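Local coordinates for 3-methyladenine DNA glycosylase (Helicobacter pylori, PDB 1PU6), which probably excises alkylated bases such as 3-methyladenine from DNA, as a helix-hairpin-helix glycosylase of base excision repair, at residues 146-157 with 167-175; 35-43 with 128-137. All coordinates share one frame; numbering follows the deposited sequence.

Interaction 1: residues 146-157 with 167-175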
loop_
_atom_site.group_PDB
_atom_site.type_symbol
_atom_site.label_atom_id
_atom_site.label_comp_id
_atom_site.label_asym_id
_atom_site.label_seq_id
_atom_site.Cartn_x
_atom_site.Cartn_y
_atom_site.Cartn_z
ATOM N N VAL A 146 6.124 8.670 -0.364
ATOM C CA VAL A 146 5.182 8.514 -1.485
ATOM C C VAL A 146 3.780 8.439 -0.901
ATOM O O VAL A 146 3.534 7.665 0.066
ATOM C CB VAL A 146 5.459 7.158 -2.191
ATOM C CG1 VAL A 146 4.405 6.845 -3.194
ATOM C CG2 VAL A 146 6.859 7.261 -2.860
ATOM N N MET A 147 2.826 9.197 -1.459
ATOM C CA MET A 147 1.416 9.049 -1.034
ATOM C C MET A 147 0.602 8.223 -2.062
ATOM O O MET A 147 0.489 8.619 -3.214
ATOM C CB MET A 147 0.720 10.398 -0.816
ATOM C CG MET A 147 -0.633 10.131 0.112
ATOM S SD MET A 147 -1.271 11.578 0.614
ATOM C CE MET A 147 -3.039 11.091 0.665
ATOM N N VAL A 148 0.012 7.113 -1.636
ATOM C CA VAL A 148 -0.810 6.266 -2.501
ATOM C C VAL A 148 -2.114 7.021 -2.774
ATOM O O VAL A 148 -2.648 7.675 -1.856
ATOM C CB VAL A 148 -1.170 4.967 -1.759
ATOM C CG1 VAL A 148 -2.200 4.138 -2.549
ATOM C CG2 VAL A 148 0.115 4.168 -1.507
ATOM N N VAL A 149 -2.596 6.942 -4.024
ATOM C CA VAL A 149 -3.983 7.345 -4.360
ATOM C C VAL A 149 -4.704 6.217 -5.073
ATOM O O VAL A 149 -4.086 5.193 -5.387
ATOM C CB VAL A 149 -4.058 8.682 -5.177
ATOM C CG1 VAL A 149 -3.443 9.850 -4.304
ATOM C CG2 VAL A 149 -3.371 8.568 -6.541
ATOM N N ASP A 150 -6.015 6.360 -5.281
ATOM C CA ASP A 150 -6.871 5.199 -5.679
ATOM C C ASP A 150 -8.269 5.748 -6.034
ATOM O O ASP A 150 -8.490 6.957 -5.967
ATOM C CB ASP A 150 -7.011 4.192 -4.501
ATOM C CG ASP A 150 -7.489 4.840 -3.208
ATOM O OD1 ASP A 150 -7.642 4.103 -2.198
ATOM O OD2 ASP A 150 -7.752 6.063 -3.094
ATOM N N LYS A 151 -9.195 4.858 -6.411
ATOM C CA LYS A 151 -10.568 5.254 -6.742
ATOM C C LYS A 151 -11.215 6.002 -5.555
ATOM O O LYS A 151 -11.913 7.010 -5.751
ATOM C CB LYS A 151 -11.433 4.038 -7.127
ATOM C CG LYS A 151 -12.791 4.458 -7.734
ATOM N N TYR A 152 -10.958 5.556 -4.320
ATOM C CA TYR A 152 -11.544 6.269 -3.179
ATOM C C TYR A 152 -11.103 7.729 -3.161
ATOM O O TYR A 152 -11.905 8.611 -2.908
ATOM C CB TYR A 152 -11.165 5.633 -1.862
ATOM C CG TYR A 152 -11.770 4.294 -1.538
ATOM C CD1 TYR A 152 -10.958 3.249 -1.098
ATOM C CD2 TYR A 152 -13.137 4.076 -1.614
ATOM C CE1 TYR A 152 -11.489 1.998 -0.739
ATOM C CE2 TYR A 152 -13.678 2.833 -1.267
ATOM C CZ TYR A 152 -12.837 1.800 -0.819
ATOM O OH TYR A 152 -13.345 0.552 -0.492
ATOM N N SER A 153 -9.803 7.985 -3.401
ATOM C CA SER A 153 -9.256 9.352 -3.310
ATOM C C SER A 153 -9.864 10.197 -4.413
ATOM O O SER A 153 -10.141 11.388 -4.220
ATOM C CB SER A 153 -7.715 9.346 -3.506
ATOM O OG SER A 153 -7.133 8.542 -2.497
ATOM N N TYR A 154 -9.953 9.619 -5.612
ATOM C CA TYR A 154 -10.583 10.304 -6.731
ATOM C C TYR A 154 -12.006 10.746 -6.398
ATOM O O TYR A 154 -12.356 11.895 -6.646
ATOM C CB TYR A 154 -10.574 9.396 -7.986
ATOM C CG TYR A 154 -11.371 9.970 -9.111
ATOM C CD1 TYR A 154 -10.901 11.036 -9.878
ATOM C CD2 TYR A 154 -12.627 9.446 -9.394
ATOM C CE1 TYR A 154 -11.692 11.559 -10.918
ATOM C CE2 TYR A 154 -13.389 9.922 -10.394
ATOM C CZ TYR A 154 -12.943 10.992 -11.155
ATOM O OH TYR A 154 -13.783 11.437 -12.136
ATOM N N LEU A 155 -12.823 9.823 -5.898
ATOM C CA LEU A 155 -14.235 10.091 -5.622
ATOM C C LEU A 155 -14.380 11.055 -4.483
ATOM O O LEU A 155 -15.278 11.906 -4.533
ATOM C CB LEU A 155 -14.990 8.788 -5.268
ATOM C CG LEU A 155 -15.194 7.802 -6.438
ATOM C CD1 LEU A 155 -15.765 6.492 -5.939
ATOM C CD2 LEU A 155 -16.108 8.412 -7.528
ATOM N N PHE A 156 -13.508 10.928 -3.456
ATOM C CA PHE A 156 -13.465 11.848 -2.307
ATOM C C PHE A 156 -13.190 13.292 -2.778
ATOM O O PHE A 156 -13.898 14.235 -2.388
ATOM C CB PHE A 156 -12.392 11.349 -1.295
ATOM C CG PHE A 156 -12.155 12.286 -0.132
ATOM C CD1 PHE A 156 -11.254 13.347 -0.228
ATOM C CD2 PHE A 156 -12.824 12.084 1.070
ATOM C CE1 PHE A 156 -11.061 14.211 0.859
ATOM C CE2 PHE A 156 -12.617 12.921 2.171
ATOM C CZ PHE A 156 -11.734 13.979 2.077
ATOM N N LEU A 157 -12.189 13.483 -3.633
ATOM C CA LEU A 157 -11.864 14.835 -4.118
ATOM C C LEU A 157 -12.943 15.368 -5.052
ATOM O O LEU A 157 -13.300 16.548 -4.959
ATOM C CB LEU A 157 -10.535 14.825 -4.837
ATOM C CG LEU A 157 -9.295 15.491 -4.330
ATOM C CD1 LEU A 157 -8.241 15.661 -5.493
ATOM C CD2 LEU A 157 -9.502 16.823 -3.553
ATOM N N TYR A 167 -3.752 9.341 -12.527
ATOM C CA TYR A 167 -3.170 8.895 -11.232
ATOM C C TYR A 167 -2.044 9.834 -10.768
ATOM O O TYR A 167 -2.046 10.240 -9.613
ATOM C CB TYR A 167 -2.639 7.417 -11.328
ATOM C CG TYR A 167 -2.103 6.873 -10.026
ATOM C CD1 TYR A 167 -2.849 5.929 -9.286
ATOM C CD2 TYR A 167 -0.891 7.334 -9.506
ATOM C CE1 TYR A 167 -2.388 5.447 -8.073
ATOM C CE2 TYR A 167 -0.442 6.916 -8.303
ATOM C CZ TYR A 167 -1.171 5.951 -7.589
ATOM O OH TYR A 167 -0.680 5.540 -6.358
ATOM N N ASP A 168 -1.059 10.142 -11.616
ATOM C CA ASP A 168 0.124 10.883 -11.131
ATOM C C ASP A 168 -0.183 12.339 -10.738
ATOM O O ASP A 168 0.443 12.931 -9.839
ATOM C CB ASP A 168 1.254 10.891 -12.156
ATOM C CG ASP A 168 1.890 9.497 -12.347
ATOM O OD1 ASP A 168 2.542 9.249 -13.399
ATOM O OD2 ASP A 168 1.768 8.577 -11.541
ATOM N N GLU A 169 -1.152 12.923 -11.428
ATOM C CA GLU A 169 -1.595 14.288 -11.108
ATOM C C GLU A 169 -2.430 14.343 -9.835
ATOM O O GLU A 169 -2.277 15.251 -9.050
ATOM C CB GLU A 169 -2.392 14.835 -12.295
ATOM C CG GLU A 169 -1.445 15.010 -13.500
ATOM C CD GLU A 169 -2.134 15.578 -14.739
ATOM O OE1 GLU A 169 -1.492 15.587 -15.838
ATOM O OE2 GLU A 169 -3.285 16.056 -14.623
ATOM N N LEU A 170 -3.230 13.305 -9.605
ATOM C CA LEU A 170 -3.994 13.167 -8.369
ATOM C C LEU A 170 -3.022 12.995 -7.173
ATOM O O LEU A 170 -3.130 13.635 -6.125
ATOM C CB LEU A 170 -4.865 11.932 -8.517
ATOM C CG LEU A 170 -6.132 11.763 -7.706
ATOM C CD1 LEU A 170 -6.581 10.318 -7.458
ATOM C CD2 LEU A 170 -6.787 12.862 -6.871
ATOM N N GLN A 171 -2.039 12.114 -7.361
ATOM C CA GLN A 171 -0.975 11.978 -6.375
ATOM C C GLN A 171 -0.211 13.318 -6.097
ATOM O O GLN A 171 0.101 13.664 -4.944
ATOM C CB GLN A 171 0.003 10.929 -6.842
ATOM C CG GLN A 171 1.190 10.748 -5.957
ATOM C CD GLN A 171 1.983 9.543 -6.437
ATOM O OE1 GLN A 171 2.532 9.586 -7.553
ATOM N NE2 GLN A 171 1.995 8.462 -5.645
ATOM N N HIS A 172 0.150 14.034 -7.162
ATOM C CA HIS A 172 0.900 15.255 -6.967
ATOM C C HIS A 172 0.073 16.297 -6.237
ATOM O O HIS A 172 0.601 17.013 -5.378
ATOM C CB HIS A 172 1.361 15.851 -8.327
ATOM C CG HIS A 172 2.365 16.976 -8.167
ATOM N ND1 HIS A 172 2.386 18.082 -8.992
ATOM C CD2 HIS A 172 3.398 17.140 -7.302
ATOM C CE1 HIS A 172 3.370 18.896 -8.629
ATOM N NE2 HIS A 172 3.980 18.364 -7.587
ATOM N N PHE A 173 -1.235 16.367 -6.535
ATOM C CA PHE A 173 -2.115 17.252 -5.772
ATOM C C PHE A 173 -2.031 16.916 -4.286
ATOM O O PHE A 173 -1.880 17.821 -3.420
ATOM C CB PHE A 173 -3.615 17.080 -6.205
ATOM C CG PHE A 173 -4.582 17.804 -5.272
ATOM C CD1 PHE A 173 -5.138 17.140 -4.162
ATOM C CD2 PHE A 173 -4.892 19.168 -5.466
ATOM C CE1 PHE A 173 -6.007 17.780 -3.311
ATOM C CE2 PHE A 173 -5.778 19.826 -4.572
ATOM C CZ PHE A 173 -6.310 19.130 -3.494
ATOM N N PHE A 174 -2.129 15.619 -3.935
ATOM C CA PHE A 174 -2.097 15.243 -2.493
ATOM C C PHE A 174 -0.719 15.501 -1.845
ATOM O O PHE A 174 -0.634 16.072 -0.740
ATOM C CB PHE A 174 -2.597 13.813 -2.294
ATOM C CG PHE A 174 -4.102 13.720 -2.175
ATOM C CD1 PHE A 174 -4.747 14.120 -0.998
ATOM C CD2 PHE A 174 -4.894 13.251 -3.252
ATOM C CE1 PHE A 174 -6.160 14.075 -0.879
ATOM C CE2 PHE A 174 -6.310 13.168 -3.156
ATOM C CZ PHE A 174 -6.948 13.590 -1.965
ATOM N N GLU A 175 0.358 15.200 -2.568
ATOM C CA GLU A 175 1.715 15.419 -2.019
ATOM C C GLU A 175 2.067 16.891 -1.869
ATOM O O GLU A 175 2.651 17.300 -0.848
ATOM C CB GLU A 175 2.799 14.716 -2.876
ATOM C CG GLU A 175 2.724 13.197 -2.701
ATOM C CD GLU A 175 3.703 12.414 -3.588
ATOM O OE1 GLU A 175 3.713 11.139 -3.549
ATOM O OE2 GLU A 175 4.481 13.072 -4.317
#

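Interaction 2: residues 35-43 with 128-137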
loop_
_atom_site.group_PDB
_atom_site.type_symbol
_atom_site.label_atom_id
_atom_site.label_comp_id
_atom_site.label_asym_id
_atom_site.label_seq_id
_atom_site.Cartn_x
_atom_site.Cartn_y
_atom_site.Cartn_z
ATOM N N LEU A 35 3.131 -8.198 0.065
ATOM C CA LEU A 35 2.187 -9.178 -0.493
ATOM C C LEU A 35 0.750 -8.622 -0.551
ATOM O O LEU A 35 0.035 -8.785 -1.555
ATOM C CB LEU A 35 2.122 -10.484 0.341
ATOM C CG LEU A 35 3.426 -11.254 0.350
ATOM C CD1 LEU A 35 3.213 -12.457 1.245
ATOM C CD2 LEU A 35 3.804 -11.741 -1.079
ATOM N N GLY A 36 0.299 -7.970 0.511
ATOM C CA GLY A 36 -1.040 -7.421 0.479
ATOM C C GLY A 36 -1.216 -6.300 -0.523
ATOM O O GLY A 36 -2.304 -6.162 -1.095
ATOM N N ALA A 37 -0.171 -5.493 -0.737
ATOM C CA ALA A 37 -0.271 -4.400 -1.687
ATOM C C ALA A 37 -0.497 -4.964 -3.087
ATOM O O ALA A 37 -1.221 -4.346 -3.882
ATOM C CB ALA A 37 1.017 -3.550 -1.660
ATOM N N VAL A 38 0.120 -6.109 -3.392
ATOM C CA VAL A 38 -0.091 -6.727 -4.686
ATOM C C VAL A 38 -1.477 -7.368 -4.756
ATOM O O VAL A 38 -2.196 -7.182 -5.762
ATOM C CB VAL A 38 1.020 -7.781 -4.956
ATOM C CG1 VAL A 38 0.712 -8.573 -6.232
ATOM C CG2 VAL A 38 2.399 -7.035 -5.055
ATOM N N LEU A 39 -1.846 -8.163 -3.730
ATOM C CA LEU A 39 -3.112 -8.910 -3.741
ATOM C C LEU A 39 -4.349 -8.071 -3.670
ATOM O O LEU A 39 -5.434 -8.548 -4.098
ATOM C CB LEU A 39 -3.153 -9.939 -2.621
ATOM C CG LEU A 39 -2.119 -11.072 -2.694
ATOM C CD1 LEU A 39 -2.235 -11.914 -1.388
ATOM C CD2 LEU A 39 -2.468 -11.913 -3.906
ATOM N N THR A 40 -4.219 -6.822 -3.175
ATOM C CA THR A 40 -5.405 -6.001 -3.102
ATOM C C THR A 40 -5.862 -5.367 -4.432
ATOM O O THR A 40 -6.943 -4.776 -4.515
ATOM C CB THR A 40 -5.231 -4.956 -1.951
ATOM O OG1 THR A 40 -6.525 -4.432 -1.587
ATOM C CG2 THR A 40 -4.396 -3.789 -2.398
ATOM N N GLN A 41 -5.042 -5.454 -5.470
ATOM C CA GLN A 41 -5.394 -4.861 -6.757
ATOM C C GLN A 41 -6.719 -5.407 -7.303
ATOM O O GLN A 41 -6.926 -6.622 -7.337
ATOM C CB GLN A 41 -4.217 -5.040 -7.745
ATOM C CG GLN A 41 -4.385 -4.344 -9.129
ATOM C CD GLN A 41 -3.086 -4.415 -9.950
ATOM O OE1 GLN A 41 -2.056 -3.788 -9.605
ATOM N NE2 GLN A 41 -3.119 -5.185 -11.026
ATOM N N ASN A 42 -7.647 -4.502 -7.686
ATOM C CA ASN A 42 -8.962 -4.908 -8.224
ATOM C C ASN A 42 -9.825 -5.713 -7.247
ATOM O O ASN A 42 -10.793 -6.360 -7.661
ATOM C CB ASN A 42 -8.805 -5.608 -9.588
ATOM C CG ASN A 42 -8.324 -4.644 -10.639
ATOM O OD1 ASN A 42 -8.837 -3.498 -10.718
ATOM N ND2 ASN A 42 -7.338 -5.055 -11.443
ATOM N N THR A 43 -9.497 -5.648 -5.958
ATOM C CA THR A 43 -10.359 -6.314 -4.940
ATOM C C THR A 43 -10.434 -5.549 -3.631
ATOM O O THR A 43 -9.980 -4.413 -3.562
ATOM C CB THR A 43 -9.968 -7.819 -4.722
ATOM O OG1 THR A 43 -10.979 -8.467 -3.919
ATOM C CG2 THR A 43 -8.718 -7.926 -3.886
ATOM N N GLY A 128 2.047 -6.574 -14.519
ATOM C CA GLY A 128 0.788 -6.669 -13.798
ATOM C C GLY A 128 0.723 -5.764 -12.572
ATOM O O GLY A 128 -0.354 -5.633 -12.009
ATOM N N ILE A 129 1.843 -5.157 -12.136
ATOM C CA ILE A 129 1.808 -4.295 -10.961
ATOM C C ILE A 129 1.390 -2.886 -11.418
ATOM O O ILE A 129 2.154 -2.205 -12.127
ATOM C CB ILE A 129 3.186 -4.253 -10.244
ATOM C CG1 ILE A 129 3.545 -5.650 -9.716
ATOM C CG2 ILE A 129 3.183 -3.156 -9.088
ATOM C CD1 ILE A 129 4.710 -5.696 -8.814
ATOM N N GLY A 130 0.198 -2.438 -11.020
ATOM C CA GLY A 130 -0.248 -1.086 -11.358
ATOM C C GLY A 130 0.337 -0.010 -10.416
ATOM O O GLY A 130 1.082 -0.315 -9.449
ATOM N N LYS A 131 0.021 1.239 -10.720
ATOM C CA LYS A 131 0.591 2.348 -9.936
ATOM C C LYS A 131 0.191 2.320 -8.462
ATOM O O LYS A 131 1.031 2.582 -7.589
ATOM C CB LYS A 131 0.240 3.706 -10.591
ATOM C CG LYS A 131 1.079 3.929 -11.780
ATOM C CD LYS A 131 0.662 5.224 -12.472
ATOM C CE LYS A 131 1.569 5.442 -13.693
ATOM N NZ LYS A 131 1.256 6.676 -14.326
ATOM N N GLU A 132 -1.074 2.016 -8.176
ATOM C CA GLU A 132 -1.544 1.953 -6.786
ATOM C C GLU A 132 -0.759 0.917 -6.004
ATOM O O GLU A 132 -0.314 1.199 -4.876
ATOM C CB GLU A 132 -3.069 1.700 -6.746
ATOM C CG GLU A 132 -3.622 1.715 -5.308
ATOM C CD GLU A 132 -5.136 1.428 -5.256
ATOM O OE1 GLU A 132 -5.666 0.960 -4.203
ATOM O OE2 GLU A 132 -5.813 1.668 -6.279
ATOM N N SER A 133 -0.581 -0.277 -6.579
ATOM C CA SER A 133 0.178 -1.356 -5.916
ATOM C C SER A 133 1.657 -0.974 -5.788
ATOM O O SER A 133 2.266 -1.205 -4.689
ATOM C CB SER A 133 0.079 -2.672 -6.699
ATOM O OG SER A 133 -1.208 -3.303 -6.476
ATOM N N ALA A 134 2.256 -0.394 -6.846
ATOM C CA ALA A 134 3.702 -0.008 -6.753
ATOM C C ALA A 134 3.886 1.052 -5.623
ATOM O O ALA A 134 4.821 0.975 -4.802
ATOM C CB ALA A 134 4.194 0.613 -8.047
ATOM N N ASP A 135 3.006 2.032 -5.603
ATOM C CA ASP A 135 3.156 3.088 -4.559
ATOM C C ASP A 135 2.875 2.561 -3.154
ATOM O O ASP A 135 3.514 3.010 -2.162
ATOM C CB ASP A 135 2.249 4.234 -4.899
ATOM C CG ASP A 135 2.782 5.051 -6.069
ATOM O OD1 ASP A 135 2.002 5.816 -6.684
ATOM O OD2 ASP A 135 3.965 4.924 -6.496
ATOM N N ALA A 136 1.930 1.623 -3.034
ATOM C CA ALA A 136 1.651 1.033 -1.710
ATOM C C ALA A 136 2.859 0.231 -1.214
ATOM O O ALA A 136 3.192 0.243 -0.011
ATOM C CB ALA A 136 0.376 0.148 -1.755
ATOM N N ILE A 137 3.561 -0.447 -2.140
ATOM C CA ILE A 137 4.802 -1.117 -1.736
ATOM C C ILE A 137 5.835 -0.057 -1.273
ATOM O O ILE A 137 6.485 -0.189 -0.211
ATOM C CB ILE A 137 5.360 -1.959 -2.930
ATOM C CG1 ILE A 137 4.421 -3.142 -3.233
ATOM C CG2 ILE A 137 6.857 -2.411 -2.642
ATOM C CD1 ILE A 137 4.724 -3.870 -4.597
HETATM O O HOH W 1 -6.678 -1.445 -4.907
HETATM O O HOH W 2 -2.542 -1.272 -8.622
#

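Interaction 1: residues 146-157 with 167-175
M147 is held at both ends of its backbone by side chains of helix 167-175. Its N-H gives a nearly straight bond (175°) to E175 OE1, 3.0 Å from M147 N and met on the anti side of the carboxylate; its carbonyl O accepts from Q171 NE2 at 2.9 Å. That donor stands above the M147 carbonyl plane, although the acceptor lies in the amide plane of Q171. Q171 extends with CG anti to the backbone N (chi1 177°), and NE2 also donates to D135 of helix 131-141. V149 N makes a weak bond to Y167 OH, whose stronger partner is again D135. V149 CG2 sits over the centre of the Y167 ring, a CH-pi contact of 3.6 Å to the centroid.

At the N-cap of helix 151-157, D150 OD2 takes two bonds: the capping bond from S153 N (2.8 Å), from above the carboxylate plane, and one from S153 OG (2.6 Å), nearly along the C-O bond.

Away from these bonds, F174 meets M147 CE, V149 CG1 and L157 CG obliquely, with M147 SD making a Met-aromatic contact. L157 CD2 packs on F173 CE1 (3.6 Å). The two helices cross at 67°; the extended strip 146-150, which leads into helix 151-157, lies along helix 167-175. Helix 131-141 lies against V146 and V148, helix 195-203 against M147, and helix 207-215 against D150 and Y152.

Interaction 2: residues 35-43 with 128-137
A37 CB is the small bump that fits the hollow between A136 and I137: it lies 3.8 Å from A136 CB and equally 3.8 Å from I137 CG1. Alanines facing each other let the nearly antiparallel helices (169°) close to 8.5 Å between axes. Beside them I137 turns CG1 away from its carbonyl carbon (chi1 -68°), which carries CD1 on to V38 CG2. One turn earlier S133 is small enough to nestle against the other backbone, its OG donating to A37 O at 2.8 Å.

Farther along the chain, Q41 reaches out fully extended and fills the notch beside the hairpin 128-130. Its amide makes a bond with each of its two ends: NE2 donates to G128 O (3.0 Å), nearly head-on to that carbonyl, and OE1 accepts from G130 N (3.0 Å). With no side chain on G130, OE1 can come in close. Water 2 donates to Q41 OE1 and accepts from S133 N, bridging the two segments.

G128-I129-G130 and helix 131-141 probably form the hairpin and second helix of the helix-hairpin-helix motif, with helix 120-124 as the first. Helix 90-108 packs on V38 and Q41, helix 45-57 on L39 and T40, and helix 120-124 on A134.

Overall arrangement
Helix 131-141 belongs to interaction 2 and borders interaction 1. Its segment 128-137 packs on 35-43, while D135, on the same helix, ties the two contacts together and also forms a salt bridge with R120. E132 also touches D150, and A136 touches V148. Interaction 2 is the more buried, about 7 Å from the chain centre to its own, and relies on small residues and a glutamine amide hydrogen-bonded to backbone groups. Interaction 1, about 13 Å from the chain centre to its own, is partly buried, larger, and combines aromatic and branched side chains with polar bonds to an extended strip.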